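Local coordinates for COPII coat assembly protein SEC16 (Saccharomyces cerevisiae, PDB 3MZK) that helps start assembly of the COPII coat that buds transport vesicles from the endoplasmic reticulum, helps select their cargo, and also takes part in autophagy, at residues V25-P30 with E47-P52; D79-M84 with K109-V114; K121-S126 with S254-V259; M189-W194 with V228-M233. All blocks are in the same frame, centred on the assembly; numbering follows the deposited sequence.

Interaction 1: residues V25-P30 with E47-P52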
# COMPACT_ATOMS: atom_id res chain seq x y z
N VAL B 25 32.59 -50.92 -20.88
CA VAL B 25 31.76 -50.90 -22.08
C VAL B 25 32.22 -52.03 -23.00
O VAL B 25 33.37 -52.43 -22.97
CB VAL B 25 31.83 -49.51 -22.75
CG1 VAL B 25 32.03 -49.61 -24.24
CG2 VAL B 25 30.57 -48.71 -22.42
N VAL B 26 31.30 -52.55 -23.81
CA VAL B 26 31.63 -53.54 -24.83
C VAL B 26 31.20 -53.00 -26.18
O VAL B 26 30.07 -52.54 -26.32
CB VAL B 26 30.86 -54.86 -24.65
CG1 VAL B 26 31.39 -55.93 -25.61
CG2 VAL B 26 30.96 -55.34 -23.23
N TYR B 27 32.08 -53.08 -27.16
CA TYR B 27 31.68 -52.72 -28.52
C TYR B 27 32.38 -53.55 -29.58
O TYR B 27 33.40 -54.20 -29.31
CB TYR B 27 31.90 -51.23 -28.78
CG TYR B 27 33.35 -50.81 -28.72
CD1 TYR B 27 34.15 -50.83 -29.85
CD2 TYR B 27 33.91 -50.40 -27.53
CE1 TYR B 27 35.47 -50.45 -29.80
CE2 TYR B 27 35.24 -50.03 -27.46
CZ TYR B 27 36.01 -50.05 -28.60
OH TYR B 27 37.33 -49.67 -28.53
N ALA B 28 31.82 -53.54 -30.78
CA ALA B 28 32.43 -54.17 -31.93
C ALA B 28 32.15 -53.29 -33.13
O ALA B 28 31.02 -52.85 -33.34
CB ALA B 28 31.87 -55.57 -32.15
N VAL B 29 33.18 -53.01 -33.91
CA VAL B 29 33.01 -52.16 -35.07
C VAL B 29 33.58 -52.88 -36.28
O VAL B 29 34.78 -53.15 -36.33
CB VAL B 29 33.71 -50.80 -34.87
CG1 VAL B 29 33.38 -49.87 -36.03
CG2 VAL B 29 33.27 -50.19 -33.56
N PRO B 30 32.70 -53.24 -37.22
CA PRO B 30 33.11 -53.95 -38.44
C PRO B 30 34.18 -53.18 -39.19
O PRO B 30 34.12 -51.95 -39.22
CB PRO B 30 31.82 -54.05 -39.23
CG PRO B 30 30.75 -54.10 -38.15
CD PRO B 30 31.24 -53.12 -37.13
N GLU B 47 36.49 -58.36 -34.21
CA GLU B 47 36.97 -58.21 -32.84
C GLU B 47 35.97 -57.58 -31.87
O GLU B 47 35.32 -56.59 -32.18
CB GLU B 47 38.29 -57.43 -32.80
CG GLU B 47 39.48 -58.20 -33.33
CD GLU B 47 40.78 -57.43 -33.19
OE1 GLU B 47 41.87 -58.05 -33.25
OE2 GLU B 47 40.71 -56.19 -33.00
N ILE B 48 35.87 -58.18 -30.69
CA ILE B 48 35.08 -57.62 -29.61
C ILE B 48 36.01 -56.99 -28.56
O ILE B 48 37.00 -57.60 -28.16
CB ILE B 48 34.21 -58.70 -28.98
CG1 ILE B 48 33.24 -59.24 -30.02
CG2 ILE B 48 33.44 -58.15 -27.80
CD1 ILE B 48 32.46 -60.42 -29.53
N LYS B 49 35.69 -55.78 -28.13
CA LYS B 49 36.53 -55.07 -27.16
C LYS B 49 35.77 -54.66 -25.90
O LYS B 49 34.60 -54.27 -25.94
CB LYS B 49 37.18 -53.83 -27.79
CG LYS B 49 38.06 -54.17 -28.98
CD LYS B 49 38.60 -52.95 -29.68
CE LYS B 49 39.31 -53.36 -30.96
NZ LYS B 49 40.17 -52.28 -31.53
N VAL B 50 36.47 -54.74 -24.78
CA VAL B 50 35.91 -54.35 -23.50
C VAL B 50 36.84 -53.37 -22.83
O VAL B 50 37.93 -53.73 -22.39
CB VAL B 50 35.70 -55.57 -22.60
CG1 VAL B 50 35.32 -55.12 -21.19
CG2 VAL B 50 34.64 -56.47 -23.20
N THR B 51 36.42 -52.11 -22.77
CA THR B 51 37.24 -51.06 -22.19
C THR B 51 36.47 -50.25 -21.16
O THR B 51 35.24 -50.14 -21.23
CB THR B 51 37.79 -50.13 -23.27
OG1 THR B 51 38.42 -49.00 -22.64
CG2 THR B 51 36.67 -49.63 -24.15
N PRO B 52 37.18 -49.68 -20.18
CA PRO B 52 36.53 -48.81 -19.21
C PRO B 52 35.82 -47.67 -19.91
O PRO B 52 36.17 -47.29 -21.03
CB PRO B 52 37.71 -48.28 -18.39
CG PRO B 52 38.71 -49.37 -18.47
CD PRO B 52 38.61 -49.89 -19.87
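V25-Y27 and K49-T51 are partners in a three-stranded antiparallel sheet, with strand 24-28 in the middle and strand 48-52 beside it. V25 with T51 and Y27 with K49 are the hydrogen-bonded pairs; V26 with V50, between them, is the non-hydrogen-bonded one. At the Y27 pair, K49 N reaches Y27 O at 3.0 Å, almost straight at 170°, and Y27 N returns a bond to K49 O, also 3.0 Å. The bonds of the V25 pair are more bent, with V25 N to T51 O at 2.8 Å. On its other side the middle strand bonds to 16-19, V26 with H18 and A28 with I16. I48-V50 pair in turn with a strand of another protein chain, so the sheet runs on across the interface, consistent with the inserted blade that ACE1 proteins lend to an incomplete propeller. Y27 CG lies between the backbone N and the carbonyl carbon (chi1 64°), which brings the ring across to the neighbouring strand. K49 CB lies over one ring face near the rim, and K49 CD passes 3.7 Å from Y27 OH before NZ bonds a polar side chain of the other protein. T51 CG2 meets the ring edge in plane, 3.6 Å from Y27 CE2. With a serine in place of Y27, the K49 chain would probably lose the ring it lies over and a gap would open beside T51 CG2. On the reverse face V26 straddles two neighbours: CG1 touches I48 CG2 at 3.7 Å, and CG2 touches V50 CG2 at 3.8 Å.

Interaction 2: residues D79-M84 with K109-V114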
# COMPACT_ATOMS: atom_id res chain seq x y z
N ASP B 79 34.90 -23.13 0.14
CA ASP B 79 35.19 -24.04 -0.96
C ASP B 79 34.36 -23.69 -2.18
O ASP B 79 34.86 -23.72 -3.31
CB ASP B 79 34.90 -25.48 -0.52
CG ASP B 79 35.29 -25.73 0.93
OD1 ASP B 79 36.34 -25.22 1.37
OD2 ASP B 79 34.53 -26.43 1.64
N LEU B 80 33.10 -23.34 -1.97
CA LEU B 80 32.19 -23.08 -3.08
C LEU B 80 32.55 -21.80 -3.83
O LEU B 80 32.70 -21.82 -5.05
CB LEU B 80 30.74 -23.03 -2.60
CG LEU B 80 29.71 -22.76 -3.69
CD1 LEU B 80 29.91 -23.71 -4.85
CD2 LEU B 80 28.31 -22.86 -3.14
N THR B 81 32.69 -20.70 -3.11
CA THR B 81 33.02 -19.42 -3.74
C THR B 81 34.32 -19.51 -4.53
O THR B 81 34.42 -18.96 -5.62
CB THR B 81 33.14 -18.27 -2.71
OG1 THR B 81 32.13 -18.40 -1.71
CG2 THR B 81 32.98 -16.93 -3.42
N LYS B 82 35.30 -20.22 -3.98
CA LYS B 82 36.57 -20.42 -4.66
C LYS B 82 36.40 -21.34 -5.87
O LYS B 82 36.97 -21.09 -6.94
CB LYS B 82 37.62 -20.99 -3.70
CG LYS B 82 39.03 -21.00 -4.26
CD LYS B 82 39.95 -21.90 -3.44
CE LYS B 82 40.05 -21.43 -2.00
NZ LYS B 82 40.89 -22.34 -1.17
N TRP B 83 35.61 -22.39 -5.70
CA TRP B 83 35.37 -23.35 -6.78
C TRP B 83 34.73 -22.68 -7.99
O TRP B 83 35.06 -23.01 -9.13
CB TRP B 83 34.50 -24.51 -6.29
CG TRP B 83 34.18 -25.50 -7.36
CD1 TRP B 83 34.88 -26.63 -7.67
CD2 TRP B 83 33.07 -25.46 -8.27
NE1 TRP B 83 34.28 -27.29 -8.72
CE2 TRP B 83 33.17 -26.59 -9.10
CE3 TRP B 83 32.01 -24.57 -8.45
CZ2 TRP B 83 32.24 -26.86 -10.10
CZ3 TRP B 83 31.09 -24.84 -9.45
CH2 TRP B 83 31.21 -25.97 -10.26
N MET B 84 33.82 -21.75 -7.75
CA MET B 84 33.20 -21.00 -8.83
C MET B 84 34.21 -20.13 -9.57
O MET B 84 34.22 -20.09 -10.80
CB MET B 84 32.03 -20.15 -8.32
CG MET B 84 30.92 -20.95 -7.68
SD MET B 84 29.29 -20.20 -7.87
CE MET B 84 29.10 -20.23 -9.65
N LYS B 109 25.13 -13.58 -6.78
CA LYS B 109 24.07 -13.82 -5.81
C LYS B 109 24.59 -14.67 -4.66
O LYS B 109 24.06 -14.62 -3.54
CB LYS B 109 22.88 -14.48 -6.48
CG LYS B 109 22.30 -13.67 -7.63
CD LYS B 109 21.14 -14.39 -8.31
CE LYS B 109 19.79 -13.99 -7.74
NZ LYS B 109 19.62 -14.38 -6.31
N LEU B 110 25.63 -15.43 -4.92
CA LEU B 110 26.23 -16.27 -3.90
C LEU B 110 27.04 -15.42 -2.92
O LEU B 110 27.28 -15.82 -1.78
CB LEU B 110 27.12 -17.33 -4.55
CG LEU B 110 27.89 -18.25 -3.60
CD1 LEU B 110 26.94 -19.05 -2.74
CD2 LEU B 110 28.81 -19.16 -4.38
N ASN B 111 27.45 -14.23 -3.36
CA ASN B 111 28.39 -13.41 -2.60
C ASN B 111 27.75 -12.32 -1.76
O ASN B 111 28.36 -11.80 -0.82
CB ASN B 111 29.39 -12.74 -3.55
CG ASN B 111 30.25 -13.73 -4.31
OD1 ASN B 111 30.46 -14.86 -3.85
ND2 ASN B 111 30.75 -13.32 -5.47
N ASP B 112 26.52 -11.95 -2.12
CA ASP B 112 25.90 -10.72 -1.64
C ASP B 112 26.70 -9.52 -2.14
O ASP B 112 26.52 -8.40 -1.68
CB ASP B 112 25.76 -10.71 -0.12
CG ASP B 112 24.75 -11.71 0.38
OD1 ASP B 112 24.90 -12.91 0.09
OD2 ASP B 112 23.78 -11.29 1.06
N LYS B 113 27.60 -9.78 -3.09
CA LYS B 113 28.30 -8.74 -3.82
C LYS B 113 27.48 -8.36 -5.04
O LYS B 113 28.01 -8.15 -6.13
CB LYS B 113 29.68 -9.22 -4.26
CG LYS B 113 30.70 -9.32 -3.14
CD LYS B 113 32.01 -9.93 -3.62
CE LYS B 113 32.62 -9.12 -4.76
NZ LYS B 113 33.86 -9.77 -5.28
N VAL B 114 26.17 -8.28 -4.84
CA VAL B 114 25.22 -8.08 -5.93
C VAL B 114 24.42 -6.79 -5.79
O VAL B 114 23.71 -6.58 -4.81
CB VAL B 114 24.28 -9.30 -6.05
CG1 VAL B 114 23.72 -9.68 -4.69
CG2 VAL B 114 23.15 -9.03 -7.04
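L110 packs against L80 and M84 in a buried, apolar contact between consecutive helices: the early turns of helix 77-94 meet the C-terminal part of helix 101-111. No hydrogen bond crosses between the two segments; the join is made by side-chain packing. One methyl does most of the work. L110 CD2 comes to 3.8 Å from L80 CG and 3.7 Å from M84 SD, so it sits against two residues one helical turn apart. L110 CD1 is carried alongside and meets the L80 CD2 methyl at 4.1 Å. The leucine reaches this far because its CG stands opposite the backbone N (chi1 177°), which throws the branch outward from its own helix. M84 answers with a chain bent at chi2 and chi3, and it is the sulfur, rather than the terminal methyl, that L110 touches. T81 lies on the same side of the helix, and its CA and L110 CD2 are 4.3 Å apart. The threonine hydroxyl is engaged within its own helix, OG1 bonding K77 O, while its methyl CG2 is turned toward N111 and meets OD1 without a hydrogen bond. The closest pair of CA atoms, T81 CA and L110 CA, is 7.5 Å apart. Helix 330-344 also covers the contact, with I338 on M84 and Y341 on L110, while L70 lies on L80 and W103 also touches M84. Consecutive helices 77-94 and 101-111, packed early turns against C-terminal end, form a helical hairpin of the kind ACE1 domains are built from.

Interaction 3: residues K121-S126 with S254-V259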
# COMPACT_ATOMS: atom_id res chain seq x y z
N LYS B 121 25.39 -4.35 -15.56
CA LYS B 121 26.64 -4.27 -16.31
C LYS B 121 27.09 -5.64 -16.79
O LYS B 121 27.79 -5.75 -17.80
CB LYS B 121 27.75 -3.63 -15.46
N LEU B 122 26.70 -6.68 -16.06
CA LEU B 122 27.02 -8.05 -16.46
C LEU B 122 26.29 -8.42 -17.74
O LEU B 122 26.89 -8.95 -18.66
CB LEU B 122 26.67 -9.02 -15.33
CG LEU B 122 26.84 -10.50 -15.64
CD1 LEU B 122 28.28 -10.81 -16.05
CD2 LEU B 122 26.43 -11.33 -14.45
N LEU B 123 24.99 -8.13 -17.80
CA LEU B 123 24.20 -8.38 -19.00
C LEU B 123 24.74 -7.60 -20.18
O LEU B 123 24.85 -8.13 -21.29
CB LEU B 123 22.74 -8.00 -18.77
CG LEU B 123 21.93 -8.86 -17.80
CD1 LEU B 123 20.53 -8.30 -17.64
CD2 LEU B 123 21.88 -10.29 -18.28
N TYR B 124 25.06 -6.33 -19.96
CA TYR B 124 25.40 -5.44 -21.05
C TYR B 124 26.41 -4.38 -20.62
O TYR B 124 26.13 -3.59 -19.71
CB TYR B 124 24.13 -4.76 -21.57
CG TYR B 124 24.32 -3.90 -22.79
CD1 TYR B 124 24.44 -4.47 -24.06
CD2 TYR B 124 24.33 -2.52 -22.69
CE1 TYR B 124 24.59 -3.68 -25.18
CE2 TYR B 124 24.48 -1.72 -23.81
CZ TYR B 124 24.61 -2.30 -25.05
OH TYR B 124 24.76 -1.51 -26.16
N ASN B 125 27.57 -4.38 -21.25
CA ASN B 125 28.58 -3.37 -20.97
C ASN B 125 28.15 -2.02 -21.50
O ASN B 125 28.07 -1.82 -22.71
CB ASN B 125 29.92 -3.75 -21.59
CG ASN B 125 30.97 -2.68 -21.39
OD1 ASN B 125 30.99 -2.01 -20.35
ND2 ASN B 125 31.84 -2.49 -22.37
N SER B 126 27.88 -1.09 -20.60
CA SER B 126 27.36 0.21 -20.99
C SER B 126 28.47 1.21 -21.30
O SER B 126 28.20 2.33 -21.75
CB SER B 126 26.42 0.77 -19.91
OG SER B 126 27.12 1.00 -18.70
N SER B 254 20.45 -6.19 -23.42
CA SER B 254 20.51 -4.76 -23.18
C SER B 254 19.18 -4.21 -22.66
O SER B 254 19.15 -3.22 -21.95
CB SER B 254 20.92 -4.02 -24.46
OG SER B 254 20.07 -4.35 -25.54
N ILE B 255 18.09 -4.87 -23.03
CA ILE B 255 16.76 -4.47 -22.58
C ILE B 255 16.63 -4.65 -21.07
O ILE B 255 16.32 -3.71 -20.35
CB ILE B 255 15.66 -5.28 -23.28
CG1 ILE B 255 15.68 -5.02 -24.78
CG2 ILE B 255 14.31 -4.95 -22.69
CD1 ILE B 255 14.61 -5.76 -25.55
N VAL B 256 16.86 -5.87 -20.60
CA VAL B 256 16.81 -6.14 -19.17
C VAL B 256 17.79 -5.25 -18.42
O VAL B 256 17.48 -4.73 -17.36
CB VAL B 256 17.09 -7.64 -18.88
CG1 VAL B 256 17.09 -7.91 -17.38
CG2 VAL B 256 16.05 -8.49 -19.56
N ALA B 257 18.98 -5.07 -18.99
CA ALA B 257 20.02 -4.25 -18.37
C ALA B 257 19.56 -2.81 -18.18
O ALA B 257 19.86 -2.18 -17.17
CB ALA B 257 21.31 -4.30 -19.19
N ALA B 258 18.82 -2.30 -19.16
CA ALA B 258 18.28 -0.95 -19.08
C ALA B 258 17.29 -0.83 -17.92
O ALA B 258 17.33 0.14 -17.16
CB ALA B 258 17.60 -0.56 -20.39
N VAL B 259 16.41 -1.82 -17.80
CA VAL B 259 15.43 -1.82 -16.73
C VAL B 259 16.09 -1.86 -15.35
O VAL B 259 15.77 -1.06 -14.48
CB VAL B 259 14.44 -2.99 -16.86
CG1 VAL B 259 13.60 -3.12 -15.61
CG2 VAL B 259 13.56 -2.80 -18.09
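L123 and Y124, at the end of helix 116-123, pack on helix 252-261, joining two helices far apart in sequence within the all-helical ACE1 fold. Just before the segment, S120 OG bonds A257 O and adds a polar tie to the packing. L123 comes first, against V256 and A257. Its CG points opposite the carbonyl carbon (chi1 -68°), which swings the branch across the second helix. CD1 there lies 3.5 Å from V256 CG1, and L123 CB rests 4.0 Å from A257 CB. T101 and T299 touch the same leucine, and L281, F284 and L300 close around V256, so the apolar patch continues well beyond the pair. Y124 is the first residue to leave helical geometry, and its side chain turns back toward helix 252-261. Y124 CB meets A257 CB at 3.7 Å, so the alanine methyl is shared by both residues. The ring itself lies over S254: CB of the serine stands 3.7 Å from the centroid of the Y124 ring and 16° off the ring normal, a CH-pi contact over the face with CB offset toward the rim, while S254 OG itself bonds N251 O. A glycine at Y124 would probably leave the S254 methylene without its aromatic cover and A257 CB without its contact to Y124 CB. Q162 of the second subunit packs on Y124 as well, which places this corner at the dimer contact, and next along the chain N125 OD1 caps D127 N at the start of helix 127-134.

Interaction 4: residues M189-W194 with V228-M233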
# COMPACT_ATOMS: atom_id res chain seq x y z
N MET B 189 -6.36 8.90 -15.20
CA MET B 189 -7.27 7.91 -15.76
C MET B 189 -6.78 6.46 -15.66
O MET B 189 -7.50 5.54 -16.04
CB MET B 189 -7.57 8.24 -17.23
CG MET B 189 -8.10 9.65 -17.44
SD MET B 189 -8.24 10.06 -19.19
CE MET B 189 -9.47 8.90 -19.74
N GLY B 190 -5.57 6.27 -15.15
CA GLY B 190 -5.03 4.93 -14.98
C GLY B 190 -3.94 4.59 -15.98
O GLY B 190 -3.80 5.23 -17.02
N LYS B 191 -3.17 3.55 -15.66
CA LYS B 191 -2.03 3.14 -16.46
C LYS B 191 -2.39 2.85 -17.91
O LYS B 191 -1.57 3.01 -18.81
CB LYS B 191 -1.37 1.90 -15.84
CG LYS B 191 -2.27 0.68 -15.85
CD LYS B 191 -1.53 -0.59 -15.45
CE LYS B 191 -2.40 -1.81 -15.69
NZ LYS B 191 -1.72 -3.07 -15.32
N ASP B 192 -3.63 2.43 -18.13
CA ASP B 192 -4.09 1.99 -19.45
C ASP B 192 -3.94 3.07 -20.52
O ASP B 192 -3.19 2.91 -21.47
CB ASP B 192 -5.54 1.52 -19.39
CG ASP B 192 -5.73 0.32 -18.48
OD1 ASP B 192 -5.02 0.23 -17.45
OD2 ASP B 192 -6.58 -0.54 -18.79
N ARG B 193 -4.67 4.16 -20.36
CA ARG B 193 -4.63 5.24 -21.34
C ARG B 193 -3.31 6.00 -21.28
O ARG B 193 -2.86 6.55 -22.29
CB ARG B 193 -5.82 6.18 -21.17
CG ARG B 193 -7.14 5.52 -21.53
CD ARG B 193 -8.21 6.54 -21.85
NE ARG B 193 -9.50 5.90 -22.08
CZ ARG B 193 -10.28 5.43 -21.11
NH1 ARG B 193 -9.89 5.52 -19.84
NH2 ARG B 193 -11.44 4.87 -21.40
N TRP B 194 -2.68 6.01 -20.11
CA TRP B 194 -1.34 6.55 -19.97
C TRP B 194 -0.43 5.92 -21.02
O TRP B 194 0.28 6.61 -21.75
CB TRP B 194 -0.80 6.27 -18.57
CG TRP B 194 0.66 6.59 -18.41
CD1 TRP B 194 1.71 5.73 -18.58
CD2 TRP B 194 1.23 7.85 -18.05
NE1 TRP B 194 2.90 6.39 -18.34
CE2 TRP B 194 2.63 7.69 -18.02
CE3 TRP B 194 0.69 9.11 -17.75
CZ2 TRP B 194 3.49 8.73 -17.70
CZ3 TRP B 194 1.55 10.14 -17.44
CH2 TRP B 194 2.93 9.95 -17.41
N VAL B 228 5.47 1.60 -14.97
CA VAL B 228 4.11 2.08 -14.83
C VAL B 228 3.18 0.92 -14.48
O VAL B 228 2.08 1.12 -13.96
CB VAL B 228 3.64 2.80 -16.11
CG1 VAL B 228 2.13 2.76 -16.23
CG2 VAL B 228 4.14 4.23 -16.12
N GLY B 229 3.65 -0.29 -14.75
CA GLY B 229 2.90 -1.50 -14.43
C GLY B 229 2.32 -2.16 -15.66
O GLY B 229 1.51 -3.08 -15.56
N ASN B 230 2.74 -1.69 -16.83
CA ASN B 230 2.22 -2.22 -18.09
C ASN B 230 3.20 -3.16 -18.79
O ASN B 230 3.15 -3.31 -20.00
CB ASN B 230 1.84 -1.08 -19.03
CG ASN B 230 0.54 -0.42 -18.64
OD1 ASN B 230 -0.41 -1.08 -18.21
ND2 ASN B 230 0.49 0.90 -18.79
N SER B 231 4.09 -3.77 -18.02
CA SER B 231 5.03 -4.73 -18.59
C SER B 231 4.28 -5.89 -19.26
O SER B 231 4.68 -6.36 -20.32
CB SER B 231 6.02 -5.24 -17.54
OG SER B 231 5.34 -5.70 -16.39
N LYS B 232 3.19 -6.34 -18.64
CA LYS B 232 2.37 -7.38 -19.24
C LYS B 232 1.89 -6.95 -20.61
O LYS B 232 2.11 -7.63 -21.60
CB LYS B 232 1.17 -7.71 -18.34
N MET B 233 1.24 -5.79 -20.67
CA MET B 233 0.77 -5.23 -21.93
C MET B 233 1.92 -5.04 -22.92
O MET B 233 1.85 -5.51 -24.05
CB MET B 233 0.09 -3.88 -21.68
CG MET B 233 -0.07 -3.02 -22.92
SD MET B 233 -0.84 -1.43 -22.56
CE MET B 233 -2.46 -1.95 -22.02
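K191 and N230 hold each other at this contact through both backbone and side chain. N230 ND2 donates to K191 O at 2.9 Å with an N-H...O angle of 149°; the acceptor lies close to the amide plane of N230, yet the donor stands 63° out of the carbonyl plane. From the same lysine, NZ bonds G229 O at 3.2 Å, again from above the carbonyl plane. The K191 chain reaches it fully extended, with CG in the crowded position between backbone N and carbonyl carbon (chi1 64°), so that its methylenes run past N230 OD1. Beside this polar pair, V228 supplies the apolar part: its CG1 touches K191 CB at 3.6 Å, and its CG2 meets W194 CD1 at 3.8 Å. Further out, N230 ND2 has a second, weak bond to Q225 OE1, which helps set the amide's rotation. L183 and S187 pack on W194, as does L184 of the second subunit. G190 is the N-cap of helix 191-203, its O weakly bonded to W194 N. G229, with positive phi, is the C-prime residue of a Schellman motif, N230 N to Q225 O and G229 N to V226 O, so the K191 ammonium would probably be favoured beside the carbonyl end of helix 214-226. A lysine from the start of one helix laid against a Schellman turn of another joins neighbouring helices of the Sec23-binding domain's helical stack.

The four contacts run along an elongated molecule. Interaction 1, in the small sheet, is an outlier: its centre lies 43 Å from that of the chain, and about 23 Å separates its nearest atoms from interaction 2. The other three belong to the helical body. Interactions 2 and 3 are tied through consecutive helices 101-111 and 116-123, with their nearest atoms about 8 Å apart. Interaction 4 comes between the two segments of interaction 3 in sequence and lies about 8 Å from it by nearest atoms. The chain thus leaves helix 116-123, builds the helices of interaction 4, and returns with helix 252-261, so interaction 3 fastens early and later parts together.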